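PDB 1VLP: nicotinate phosphoribosyltransferase from Saccharomyces cerevisiae, which catalyses the ATP-dependent synthesis of nicotinate ribonucleotide from nicotinate and phosphoribosyl diphosphate, the first step in making NAD from nicotinic acid. Local coordinates for residues M31-F36 / N270-K275; F36-D41 / H244-G249; F285-F290 / K317-H322; D311-T316 / S351-E356. One frame throughout, in Å; residues are numbered along the deposited sequence.

Contact 1: M31-F36 / N270-K275; sequences MHAAVF and NTFGAK
F272, the last helical residue of 260-272, pushes its ring end-on against A33 and A34 on helix 26-38. Its CG stands beside the backbone N (chi1 -63°), a setting that swings the benzyl group out toward the other helix although the bond from CA to CB runs past it. Traced outward, CB, CG and the two CD atoms meet nothing of helix 26-38; T271 CG2 covers one face of the ring, 3.7 Å above its plane and over its centre. The far rim does the touching. F272 CE1 meets A33 CB at 4.0 Å, with that methyl near the ring plane at its edge. On the other branch F272 CE2 comes to 4.2 Å from A34 CB. At the tip, F272 CZ reaches A34 N, also at 4.0 Å, by an oblique approach. Alanine suits both helical positions, because a single methyl on each lets the end of a flat ring come close to the backbone.

T271 adds a second apolar touch, its CG2 lying 4.2 Å from A34 CA, while its OG1 turns to C267 O and N38 ND2. W268 meets the F272 ring edge-to-face. Directly after F272 the chain takes a positive phi at G273, where a CB would jam against the preceding carbonyl oxygen, and the helix ends there.

The result is the outer end of an aromatic ring fitted against a small-residue patch of a neighbouring helix, joining the N-terminal family region to the barrel-related region of this phosphoribosyltransferase, with the F272 side chain about 9 Å from that of Y27, which probably binds nicotinate.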
loop_
_atom_site.group_PDB
_atom_site.type_symbol
_atom_site.label_atom_id
_atom_site.label_comp_id
_atom_site.label_asym_id
_atom_site.label_seq_id
_atom_site.Cartn_x
_atom_site.Cartn_y
_atom_site.Cartn_z
HETATM N N MSE A 31 1.669 -9.129 5.372
HETATM C CA MSE A 31 0.320 -9.387 5.827
HETATM C C MSE A 31 -0.146 -10.801 5.583
HETATM O O MSE A 31 -0.726 -11.419 6.438
HETATM C CB MSE A 31 -0.668 -8.470 5.080
HETATM C CG MSE A 31 -0.756 -7.054 5.551
HETATM SE SE MSE A 31 -1.617 -7.058 7.332
HETATM C CE MSE A 31 -3.254 -7.712 6.915
ATOM N N HIS A 32 0.154 -11.309 4.392
ATOM C CA HIS A 32 -0.209 -12.683 4.041
ATOM C C HIS A 32 0.390 -13.671 5.071
ATOM O O HIS A 32 -0.256 -14.579 5.565
ATOM C CB HIS A 32 0.293 -12.999 2.623
ATOM C CG HIS A 32 -0.242 -14.288 2.077
ATOM N ND1 HIS A 32 0.418 -15.005 1.087
ATOM C CD2 HIS A 32 -1.372 -14.990 2.367
ATOM C CE1 HIS A 32 -0.306 -16.079 0.786
ATOM N NE2 HIS A 32 -1.373 -16.113 1.573
ATOM N N ALA A 33 1.678 -13.488 5.359
ATOM C CA ALA A 33 2.367 -14.301 6.387
ATOM C C ALA A 33 1.729 -14.123 7.744
ATOM O O ALA A 33 1.496 -15.100 8.446
ATOM C CB ALA A 33 3.817 -13.964 6.446
ATOM N N ALA A 34 1.383 -12.882 8.085
ATOM C CA ALA A 34 0.780 -12.624 9.409
ATOM C C ALA A 34 -0.613 -13.278 9.522
ATOM O O ALA A 34 -0.967 -13.863 10.548
ATOM C CB ALA A 34 0.708 -11.101 9.677
ATOM N N VAL A 35 -1.407 -13.196 8.441
ATOM C CA VAL A 35 -2.768 -13.698 8.433
ATOM C C VAL A 35 -2.756 -15.209 8.426
ATOM O O VAL A 35 -3.545 -15.844 9.137
ATOM C CB VAL A 35 -3.504 -13.133 7.229
ATOM C CG1 VAL A 35 -4.766 -13.835 6.967
ATOM C CG2 VAL A 35 -3.729 -11.611 7.455
ATOM N N PHE A 36 -1.873 -15.768 7.605
ATOM C CA PHE A 36 -1.690 -17.217 7.537
ATOM C C PHE A 36 -1.309 -17.775 8.911
ATOM O O PHE A 36 -1.833 -18.809 9.305
ATOM C CB PHE A 36 -0.611 -17.594 6.492
ATOM C CG PHE A 36 -0.151 -19.037 6.600
ATOM C CD1 PHE A 36 -0.967 -20.060 6.185
ATOM C CD2 PHE A 36 1.085 -19.348 7.196
ATOM C CE1 PHE A 36 -0.549 -21.398 6.288
ATOM C CE2 PHE A 36 1.499 -20.693 7.309
ATOM C CZ PHE A 36 0.676 -21.689 6.858
ATOM N N ASN A 270 5.042 -11.210 17.771
ATOM C CA ASN A 270 5.120 -12.640 17.997
ATOM C C ASN A 270 5.315 -13.395 16.672
ATOM O O ASN A 270 5.993 -14.424 16.658
ATOM C CB ASN A 270 3.919 -13.128 18.833
ATOM C CG ASN A 270 3.917 -12.568 20.281
ATOM O OD1 ASN A 270 4.949 -12.171 20.841
ATOM N ND2 ASN A 270 2.738 -12.533 20.881
ATOM N N THR A 271 4.832 -12.853 15.552
ATOM C CA THR A 271 5.029 -13.467 14.241
ATOM C C THR A 271 6.416 -13.271 13.595
ATOM O O THR A 271 7.016 -14.214 13.078
ATOM C CB THR A 271 3.952 -12.985 13.250
ATOM O OG1 THR A 271 2.674 -13.250 13.837
ATOM C CG2 THR A 271 4.066 -13.687 11.881
ATOM N N PHE A 272 6.925 -12.055 13.620
ATOM C CA PHE A 272 8.142 -11.738 12.893
ATOM C C PHE A 272 9.361 -11.507 13.771
ATOM O O PHE A 272 10.483 -11.441 13.260
ATOM C CB PHE A 272 7.898 -10.502 12.061
ATOM C CG PHE A 272 6.828 -10.703 11.009
ATOM C CD1 PHE A 272 6.911 -11.768 10.104
ATOM C CD2 PHE A 272 5.726 -9.846 10.933
ATOM C CE1 PHE A 272 5.918 -11.944 9.116
ATOM C CE2 PHE A 272 4.732 -10.027 9.972
ATOM C CZ PHE A 272 4.837 -11.074 9.048
ATOM N N GLY A 273 9.143 -11.327 15.058
ATOM C CA GLY A 273 10.213 -11.002 15.973
ATOM C C GLY A 273 10.241 -9.512 16.228
ATOM O O GLY A 273 10.005 -8.702 15.312
ATOM N N ALA A 274 10.526 -9.151 17.482
ATOM C CA ALA A 274 10.539 -7.744 17.906
ATOM C C ALA A 274 11.462 -6.924 17.041
ATOM O O ALA A 274 11.116 -5.818 16.623
ATOM C CB ALA A 274 10.956 -7.620 19.343
ATOM N N LYS A 275 12.638 -7.447 16.727
ATOM C CA LYS A 275 13.549 -6.640 15.932
ATOM C C LYS A 275 13.050 -6.327 14.522
ATOM O O LYS A 275 13.515 -5.342 13.913
ATOM C CB LYS A 275 14.955 -7.214 15.937
ATOM C CG LYS A 275 15.249 -8.356 15.050
ATOM C CD LYS A 275 16.739 -8.733 15.215
ATOM C CE LYS A 275 17.178 -9.843 14.281
ATOM N NZ LYS A 275 16.543 -11.158 14.610
#

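Contact 2: F36-D41 / H244-G249; sequences FTNFPD and HEWVMG
At the C-terminal end of helix 26-38, N38 and F39 meet the outer end of the indole that W246 sends across from helix 244-254, a helix-end to helix contact between the N-terminal and barrel-related family regions. The backbones stay well apart, F39 CA and G249 CA being 9.5 Å from each other, and W246 bridges the distance because its CG is anti to the backbone N (chi1 -175°) and the long ring system is carried away from its own helix. The outer rim of its six-membered ring makes the contact: W246 CH2 comes to 3.6 Å from F39 CE2, and W246 CZ3 lies 4.0 Å from F39 CD2. CH2 arrives at the edge of the phenylalanine ring, near its plane. The two planes are inclined at 51° with centroids 5.7 Å apart, so the pair is oblique. N38 CB covers one face of the F39 ring, 3.6 Å above it and toward the rim.

N38 also touches the indole, its ND2 standing 4.0 Å from W246 CH2 with amide and ring planes 60° apart. That ND2 is bonded to A34 O and T271 OG1, which fixes the amide. W246 NE1 donates to A264 O, so the buried indole has its one polar atom paired and its carbon rim turned to F39. W137 touches both rings.

With an alanine in place of F39, the CH2 and CZ3 rim of W246 would probably lose its aromatic neighbour and a gap would open beneath the helix end.

Such an aromatic cluster, wedged where helices meet, is here borne by a segment that also includes H244, unmodified in this structure but probably phosphorylated by autocatalysis, as in relatives.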
loop_
_atom_site.group_PDB
_atom_site.type_symbol
_atom_site.label_atom_id
_atom_site.label_comp_id
_atom_site.label_asym_id
_atom_site.label_seq_id
_atom_site.Cartn_x
_atom_site.Cartn_y
_atom_site.Cartn_z
ATOM N N PHE A 36 -1.873 -15.768 7.605
ATOM C CA PHE A 36 -1.690 -17.217 7.537
ATOM C C PHE A 36 -1.309 -17.775 8.911
ATOM O O PHE A 36 -1.833 -18.809 9.305
ATOM C CB PHE A 36 -0.611 -17.594 6.492
ATOM C CG PHE A 36 -0.151 -19.037 6.600
ATOM C CD1 PHE A 36 -0.967 -20.060 6.185
ATOM C CD2 PHE A 36 1.085 -19.348 7.196
ATOM C CE1 PHE A 36 -0.549 -21.398 6.288
ATOM C CE2 PHE A 36 1.499 -20.693 7.309
ATOM C CZ PHE A 36 0.676 -21.689 6.858
ATOM N N THR A 37 -0.394 -17.097 9.594
ATOM C CA THR A 37 0.170 -17.543 10.857
ATOM C C THR A 37 -0.887 -17.517 11.993
ATOM O O THR A 37 -1.000 -18.468 12.783
ATOM C CB THR A 37 1.471 -16.753 11.203
ATOM O OG1 THR A 37 2.514 -17.014 10.203
ATOM C CG2 THR A 37 2.030 -17.146 12.566
ATOM N N ASN A 38 -1.662 -16.431 12.063
ATOM C CA ASN A 38 -2.488 -16.093 13.199
ATOM C C ASN A 38 -3.976 -16.301 12.988
ATOM O O ASN A 38 -4.693 -16.713 13.896
ATOM C CB ASN A 38 -2.224 -14.628 13.572
ATOM C CG ASN A 38 -0.820 -14.408 14.064
ATOM O OD1 ASN A 38 -0.490 -14.805 15.193
ATOM N ND2 ASN A 38 0.020 -13.771 13.260
ATOM N N PHE A 39 -4.445 -16.042 11.770
ATOM C CA PHE A 39 -5.873 -16.063 11.463
ATOM C C PHE A 39 -6.228 -16.820 10.159
ATOM O O PHE A 39 -6.970 -16.326 9.335
ATOM C CB PHE A 39 -6.383 -14.615 11.399
ATOM C CG PHE A 39 -6.076 -13.812 12.643
ATOM C CD1 PHE A 39 -6.665 -14.126 13.864
ATOM C CD2 PHE A 39 -5.199 -12.741 12.610
ATOM C CE1 PHE A 39 -6.399 -13.400 14.995
ATOM C CE2 PHE A 39 -4.933 -12.017 13.741
ATOM C CZ PHE A 39 -5.529 -12.341 14.933
ATOM N N PRO A 40 -5.743 -18.055 10.019
ATOM C CA PRO A 40 -5.932 -18.851 8.778
ATOM C C PRO A 40 -7.399 -19.224 8.430
ATOM O O PRO A 40 -7.682 -19.699 7.311
ATOM C CB PRO A 40 -5.157 -20.140 9.098
ATOM C CG PRO A 40 -5.184 -20.245 10.567
ATOM C CD PRO A 40 -5.045 -18.835 11.059
ATOM N N ASP A 41 -8.283 -19.044 9.388
ATOM C CA ASP A 41 -9.706 -19.460 9.359
ATOM C C ASP A 41 -10.693 -18.284 9.115
ATOM O O ASP A 41 -11.827 -18.457 8.660
ATOM C CB ASP A 41 -10.039 -20.012 10.735
ATOM C CG ASP A 41 -9.605 -19.041 11.911
ATOM O OD1 ASP A 41 -8.370 -18.651 11.948
ATOM O OD2 ASP A 41 -10.503 -18.699 12.788
ATOM N N HIS A 244 -3.120 -0.798 7.351
ATOM C CA HIS A 244 -4.328 -0.592 8.193
ATOM C C HIS A 244 -5.131 -1.845 8.355
ATOM O O HIS A 244 -5.704 -2.051 9.424
ATOM C CB HIS A 244 -5.247 0.513 7.673
ATOM C CG HIS A 244 -4.625 1.872 7.647
ATOM N ND1 HIS A 244 -4.324 2.582 8.789
ATOM C CD2 HIS A 244 -4.201 2.630 6.604
ATOM C CE1 HIS A 244 -3.768 3.736 8.442
ATOM N NE2 HIS A 244 -3.691 3.790 7.120
ATOM N N GLU A 245 -5.153 -2.688 7.314
ATOM C CA GLU A 245 -6.050 -3.844 7.315
ATOM C C GLU A 245 -5.722 -4.823 8.446
ATOM O O GLU A 245 -6.609 -5.482 8.986
ATOM C CB GLU A 245 -6.113 -4.490 5.928
ATOM C CG GLU A 245 -4.975 -5.210 5.462
ATOM C CD GLU A 245 -5.258 -5.968 4.104
ATOM O OE1 GLU A 245 -6.173 -6.825 4.109
ATOM O OE2 GLU A 245 -4.511 -5.768 3.153
ATOM N N TRP A 246 -4.469 -4.808 8.920
ATOM C CA TRP A 246 -4.067 -5.605 10.068
ATOM C C TRP A 246 -4.816 -5.247 11.308
ATOM O O TRP A 246 -5.533 -6.093 11.838
ATOM C CB TRP A 246 -2.543 -5.541 10.279
ATOM C CG TRP A 246 -2.074 -6.425 11.367
ATOM C CD1 TRP A 246 -1.440 -6.026 12.510
ATOM C CD2 TRP A 246 -2.152 -7.858 11.435
ATOM N NE1 TRP A 246 -1.147 -7.103 13.274
ATOM C CE2 TRP A 246 -1.559 -8.242 12.656
ATOM C CE3 TRP A 246 -2.669 -8.861 10.585
ATOM C CZ2 TRP A 246 -1.473 -9.584 13.065
ATOM C CZ3 TRP A 246 -2.581 -10.181 10.989
ATOM C CH2 TRP A 246 -1.994 -10.532 12.200
ATOM N N VAL A 247 -4.684 -4.026 11.832
ATOM C CA VAL A 247 -5.426 -3.746 13.088
ATOM C C VAL A 247 -6.945 -3.720 12.885
ATOM O O VAL A 247 -7.664 -4.046 13.803
ATOM C CB VAL A 247 -4.939 -2.495 13.912
ATOM C CG1 VAL A 247 -5.263 -1.221 13.235
ATOM C CG2 VAL A 247 -5.552 -2.530 15.370
HETATM N N MSE A 248 -7.401 -3.299 11.710
HETATM C CA MSE A 248 -8.869 -3.332 11.345
HETATM C C MSE A 248 -9.373 -4.744 11.469
HETATM O O MSE A 248 -10.392 -4.974 12.119
HETATM C CB MSE A 248 -9.092 -2.785 9.945
HETATM C CG MSE A 248 -8.779 -1.319 9.740
HETATM SE SE MSE A 248 -8.925 -0.834 7.869
HETATM C CE MSE A 248 -10.835 -1.120 7.604
ATOM N N GLY A 249 -8.654 -5.734 10.902
ATOM C CA GLY A 249 -9.078 -7.131 11.032
ATOM C C GLY A 249 -9.028 -7.650 12.452
ATOM O O GLY A 249 -9.948 -8.284 12.937
#

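Contact 3: F285-F290 / K317-H322; sequences FGTDDF and KKISHH
K318 reaches D288 because its CG is anti to the backbone N (chi1 177°), which sends the chain straight out from helix 312-326, and a bend at chi3 (-94°) then turns the ammonium toward the acid. D288 holds its carboxylate beside its own backbone N, and the two side chains cross at about a right angle. K318 NZ donates to D288 OD1 at 3.1 Å, the contact's salt bridge, arriving from above the carboxylate, 38° out of its plane. OD2 of D288 is more distant, 4.0 Å from K318 NZ, so one oxygen takes the bond.

Beneath the charges the contact is apolar. T287 CG2 lies 4.1 Å from K318 CD, the two side chains sliding past each other in opposite directions, and 4.3 Å from I319 CD1. Threonine suits this place because its methyl faces helix 312-326 while OG1 bonds to D405 and T282.

D288 is in the first turn of helix 287-291, after the N-cap G286, where a negative charge is probably welcome to the helix dipole. Since both charged residues are exposed and the bridge is one-pronged, water is likely to weaken it, and the buried methyl of T287 offers the complementary hydrophobic part.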
loop_
_atom_site.group_PDB
_atom_site.type_symbol
_atom_site.label_atom_id
_atom_site.label_comp_id
_atom_site.label_asym_id
_atom_site.label_seq_id
_atom_site.Cartn_x
_atom_site.Cartn_y
_atom_site.Cartn_z
ATOM N N PHE A 285 -7.237 3.841 14.322
ATOM C CA PHE A 285 -8.298 4.213 15.275
ATOM C C PHE A 285 -7.923 5.511 16.000
ATOM O O PHE A 285 -8.322 5.720 17.123
ATOM C CB PHE A 285 -8.589 3.095 16.273
ATOM C CG PHE A 285 -9.031 1.837 15.609
ATOM C CD1 PHE A 285 -9.940 1.902 14.547
ATOM C CD2 PHE A 285 -8.499 0.617 15.965
ATOM C CE1 PHE A 285 -10.302 0.754 13.848
ATOM C CE2 PHE A 285 -8.874 -0.535 15.298
ATOM C CZ PHE A 285 -9.765 -0.458 14.231
ATOM N N GLY A 286 -7.136 6.319 15.315
ATOM C CA GLY A 286 -6.665 7.608 15.798
ATOM C C GLY A 286 -5.361 7.435 16.552
ATOM O O GLY A 286 -5.193 6.508 17.314
ATOM N N THR A 287 -4.411 8.299 16.268
ATOM C CA THR A 287 -3.103 8.205 16.914
ATOM C C THR A 287 -3.107 8.262 18.466
ATOM O O THR A 287 -2.337 7.546 19.113
ATOM C CB THR A 287 -2.159 9.214 16.264
ATOM O OG1 THR A 287 -1.940 8.818 14.906
ATOM C CG2 THR A 287 -0.836 9.250 17.004
ATOM N N ASP A 288 -4.006 9.035 19.061
ATOM C CA ASP A 288 -4.156 9.057 20.523
ATOM C C ASP A 288 -4.412 7.679 21.180
ATOM O O ASP A 288 -3.825 7.352 22.247
ATOM C CB ASP A 288 -5.273 10.031 20.887
ATOM C CG ASP A 288 -4.911 11.483 20.633
ATOM O OD1 ASP A 288 -3.722 11.790 20.449
ATOM O OD2 ASP A 288 -5.838 12.322 20.607
ATOM N N ASP A 289 -5.297 6.874 20.577
ATOM C CA ASP A 289 -5.579 5.558 21.124
ATOM C C ASP A 289 -4.315 4.687 21.049
ATOM O O ASP A 289 -3.982 3.967 22.014
ATOM C CB ASP A 289 -6.699 4.855 20.366
ATOM C CG ASP A 289 -6.986 3.510 20.946
ATOM O OD1 ASP A 289 -7.548 3.531 22.050
ATOM O OD2 ASP A 289 -6.605 2.474 20.348
ATOM N N PHE A 290 -3.657 4.757 19.886
ATOM C CA PHE A 290 -2.414 4.022 19.642
ATOM C C PHE A 290 -1.364 4.360 20.698
ATOM O O PHE A 290 -0.747 3.463 21.296
ATOM C CB PHE A 290 -1.838 4.275 18.260
ATOM C CG PHE A 290 -0.628 3.454 17.987
ATOM C CD1 PHE A 290 -0.729 2.160 17.516
ATOM C CD2 PHE A 290 0.626 3.954 18.259
ATOM C CE1 PHE A 290 0.383 1.405 17.324
ATOM C CE2 PHE A 290 1.748 3.162 18.069
ATOM C CZ PHE A 290 1.624 1.928 17.605
ATOM N N LYS A 317 4.947 16.836 15.446
ATOM C CA LYS A 317 5.067 17.439 16.757
ATOM C C LYS A 317 4.573 16.477 17.824
ATOM O O LYS A 317 5.220 16.335 18.853
ATOM C CB LYS A 317 4.331 18.771 16.795
ATOM C CG LYS A 317 5.041 19.853 15.952
ATOM C CD LYS A 317 4.579 21.278 16.283
ATOM C CE LYS A 317 3.167 21.524 16.035
ATOM N NZ LYS A 317 2.858 23.015 16.135
ATOM N N LYS A 318 3.428 15.849 17.552
ATOM C CA LYS A 318 2.752 14.974 18.521
ATOM C C LYS A 318 3.639 13.767 18.845
ATOM O O LYS A 318 3.810 13.375 20.028
ATOM C CB LYS A 318 1.392 14.525 17.981
ATOM C CG LYS A 318 0.638 13.552 18.883
ATOM C CD LYS A 318 -0.735 13.157 18.302
ATOM C CE LYS A 318 -1.825 14.050 18.840
ATOM N NZ LYS A 318 -3.079 13.724 18.144
ATOM N N ILE A 319 4.158 13.143 17.791
ATOM C CA ILE A 319 5.033 11.970 17.907
ATOM C C ILE A 319 6.369 12.293 18.584
ATOM O O ILE A 319 6.846 11.523 19.431
ATOM C CB ILE A 319 5.291 11.338 16.495
ATOM C CG1 ILE A 319 4.019 10.677 15.991
ATOM C CG2 ILE A 319 6.406 10.347 16.533
ATOM C CD1 ILE A 319 3.444 9.593 16.909
ATOM N N SER A 320 6.961 13.426 18.234
ATOM C CA SER A 320 8.195 13.882 18.855
ATOM C C SER A 320 8.035 14.065 20.348
ATOM O O SER A 320 8.844 13.574 21.133
ATOM C CB SER A 320 8.684 15.198 18.205
ATOM O OG SER A 320 9.810 15.715 18.886
ATOM N N HIS A 321 6.978 14.765 20.756
ATOM C CA HIS A 321 6.663 14.905 22.178
ATOM C C HIS A 321 6.512 13.534 22.829
ATOM O O HIS A 321 7.006 13.308 23.905
ATOM C CB HIS A 321 5.381 15.725 22.351
ATOM C CG HIS A 321 4.826 15.685 23.759
ATOM N ND1 HIS A 321 5.490 16.251 24.813
ATOM C CD2 HIS A 321 3.703 15.128 24.274
ATOM C CE1 HIS A 321 4.815 16.050 25.931
ATOM N NE2 HIS A 321 3.707 15.388 25.632
ATOM N N HIS A 322 5.822 12.612 22.167
ATOM C CA HIS A 322 5.670 11.287 22.748
ATOM C C HIS A 322 7.003 10.616 22.966
ATOM O O HIS A 322 7.271 10.124 24.048
ATOM C CB HIS A 322 4.793 10.392 21.913
ATOM C CG HIS A 322 4.464 9.098 22.592
ATOM N ND1 HIS A 322 3.537 9.009 23.614
ATOM C CD2 HIS A 322 4.952 7.851 22.402
ATOM C CE1 HIS A 322 3.460 7.741 24.004
ATOM N NE2 HIS A 322 4.293 7.023 23.272
#

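Contact 4: D311-T316 / S351-E356; sequences DPVEYT and SHAAKE
V313 and T316 face A353 and A354 across two helices that run almost side by side: the short axes of 312-316 and 351-356 approach to 9.6 Å and cross at -18°, both pointing the same way. The backbones come close in two places, with V313 CA 6.3 Å from A353 CA and T316 CA 6.4 Å from A354 CA. Alanines suit this face because their single methyls admit a neighbouring helix.

D311 begins the first helix as its N-cap. Its OD1 takes E314 N through the anti lone pair, 2.9 Å away and nearly straight at 168°, so an amide of the first turn that has no carbonyl behind it is satisfied.

Each helix follows a strand of the parallel sheet, 304-307 and 335-338 respectively, and leads into the next, so the pair belongs to successive beta-alpha-beta crossovers in the TIM-barrel-related region; T316 and A354 also rest on strand 335-338.

V313 CG2 meets A353 CB at 4.1 Å. T316 uses both branches of its side chain: CG2, anti to the backbone N, enters the interface and lies 3.7 Å from A353 O and 3.9 Å from A354 CA. Its hydroxyl turns back along its own helix, OG1 donating to P312 O at 2.6 Å. T316 N grips the same oxygen from the opposite face of the carbonyl plane, and Y338 OH is a further partner of OG1. Replacing T316 by a glycine would probably open a gap over A353 O and the A354 backbone and deprive P312 O of its second donor and Y338 OH of a partner.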
loop_
_atom_site.group_PDB
_atom_site.type_symbol
_atom_site.label_atom_id
_atom_site.label_comp_id
_atom_site.label_asym_id
_atom_site.label_seq_id
_atom_site.Cartn_x
_atom_site.Cartn_y
_atom_site.Cartn_z
ATOM N N ASP A 311 -2.671 16.133 9.287
ATOM C CA ASP A 311 -1.630 17.121 8.990
ATOM C C ASP A 311 -0.245 16.621 9.398
ATOM O O ASP A 311 -0.011 16.350 10.596
ATOM C CB ASP A 311 -1.932 18.422 9.712
ATOM C CG ASP A 311 -0.961 19.520 9.315
ATOM O OD1 ASP A 311 0.091 19.615 9.945
ATOM O OD2 ASP A 311 -1.218 20.251 8.330
ATOM N N PRO A 312 0.654 16.457 8.437
ATOM C CA PRO A 312 1.950 15.848 8.744
ATOM C C PRO A 312 2.815 16.620 9.756
ATOM O O PRO A 312 3.527 15.991 10.545
ATOM C CB PRO A 312 2.651 15.789 7.385
ATOM C CG PRO A 312 1.486 15.748 6.395
ATOM C CD PRO A 312 0.496 16.701 6.983
ATOM N N VAL A 313 2.721 17.953 9.753
ATOM C CA VAL A 313 3.505 18.763 10.698
ATOM C C VAL A 313 2.968 18.599 12.106
ATOM O O VAL A 313 3.734 18.345 13.033
ATOM C CB VAL A 313 3.544 20.212 10.270
ATOM C CG1 VAL A 313 4.294 21.059 11.296
ATOM C CG2 VAL A 313 4.210 20.281 8.867
ATOM N N GLU A 314 1.644 18.651 12.243
ATOM C CA GLU A 314 1.008 18.422 13.528
ATOM C C GLU A 314 1.306 17.010 14.047
ATOM O O GLU A 314 1.647 16.868 15.222
ATOM C CB GLU A 314 -0.493 18.751 13.482
ATOM C CG GLU A 314 -0.790 20.279 13.426
ATOM C CD GLU A 314 -0.082 21.083 14.544
ATOM O OE1 GLU A 314 -0.250 20.762 15.761
ATOM O OE2 GLU A 314 0.669 22.029 14.212
ATOM N N TYR A 315 1.205 16.011 13.176
ATOM C CA TYR A 315 1.618 14.638 13.514
ATOM C C TYR A 315 3.042 14.572 14.041
ATOM O O TYR A 315 3.327 13.944 15.049
ATOM C CB TYR A 315 1.461 13.720 12.311
ATOM C CG TYR A 315 1.700 12.279 12.638
ATOM C CD1 TYR A 315 0.698 11.517 13.224
ATOM C CD2 TYR A 315 2.906 11.672 12.351
ATOM C CE1 TYR A 315 0.913 10.167 13.473
ATOM C CE2 TYR A 315 3.122 10.346 12.599
ATOM C CZ TYR A 315 2.124 9.591 13.152
ATOM O OH TYR A 315 2.360 8.252 13.439
ATOM N N THR A 316 3.945 15.237 13.364
ATOM C CA THR A 316 5.362 15.193 13.711
ATOM C C THR A 316 5.602 15.731 15.128
ATOM O O THR A 316 6.341 15.148 15.925
ATOM C CB THR A 316 6.169 16.005 12.648
ATOM O OG1 THR A 316 5.979 15.423 11.334
ATOM C CG2 THR A 316 7.718 16.074 12.964
ATOM N N SER A 351 10.591 16.904 5.571
ATOM C CA SER A 351 11.921 16.596 6.059
ATOM C C SER A 351 12.456 17.689 7.012
ATOM O O SER A 351 13.092 17.408 8.004
ATOM C CB SER A 351 12.888 16.380 4.893
ATOM O OG SER A 351 13.311 17.603 4.316
ATOM N N HIS A 352 12.145 18.933 6.691
ATOM C CA HIS A 352 12.466 20.073 7.573
ATOM C C HIS A 352 11.754 20.010 8.915
ATOM O O HIS A 352 12.371 20.229 9.977
ATOM C CB HIS A 352 12.117 21.371 6.872
ATOM C CG HIS A 352 12.989 21.635 5.679
ATOM N ND1 HIS A 352 12.674 22.561 4.699
ATOM C CD2 HIS A 352 14.154 21.057 5.293
ATOM C CE1 HIS A 352 13.624 22.550 3.778
ATOM N NE2 HIS A 352 14.528 21.641 4.112
ATOM N N ALA A 353 10.476 19.754 8.868
ATOM C CA ALA A 353 9.670 19.619 10.106
ATOM C C ALA A 353 10.194 18.476 10.985
ATOM O O ALA A 353 10.339 18.634 12.198
ATOM C CB ALA A 353 8.163 19.420 9.776
ATOM N N ALA A 354 10.549 17.350 10.369
ATOM C CA ALA A 354 11.123 16.216 11.121
ATOM C C ALA A 354 12.406 16.645 11.841
ATOM O O ALA A 354 12.543 16.423 13.036
ATOM C CB ALA A 354 11.394 15.093 10.212
ATOM N N LYS A 355 13.300 17.313 11.131
ATOM C CA LYS A 355 14.573 17.743 11.698
ATOM C C LYS A 355 14.356 18.719 12.875
ATOM O O LYS A 355 15.004 18.601 13.937
ATOM C CB LYS A 355 15.446 18.370 10.633
ATOM C CG LYS A 355 16.800 18.883 11.182
ATOM C CD LYS A 355 17.807 19.300 10.068
ATOM C CE LYS A 355 19.160 19.713 10.684
ATOM N NZ LYS A 355 20.336 19.279 9.864
ATOM N N GLU A 356 13.462 19.663 12.664
ATOM C CA GLU A 356 13.082 20.658 13.677
ATOM C C GLU A 356 12.615 19.999 14.965
ATOM O O GLU A 356 12.929 20.474 16.061
ATOM C CB GLU A 356 11.955 21.566 13.149
ATOM C CG GLU A 356 11.628 22.744 14.114
ATOM C CD GLU A 356 10.528 23.685 13.559
ATOM O OE1 GLU A 356 10.863 24.461 12.614
ATOM O OE2 GLU A 356 9.358 23.639 14.080
#

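Contacts 1 and 2 form one cluster, their centres 10 Å apart, around helix 26-38, which both use; they share F36 and touch directly, as where A34 CB lies 3.7 Å from W246 CZ3. Contact 2 is nested within the loop closed by contact 1, and the successive helices 244-254 and 260-272 supply the other sides. Contacts 3 and 4, with centres 13 Å apart, share helix 312-326, and their segments alternate along the chain. The two groups come in series, and F285 of contact 3 packs on V247 of contact 2. The first pair thus ties the N-terminal to the barrel-related family region; the second holds neighbouring helices within the latter.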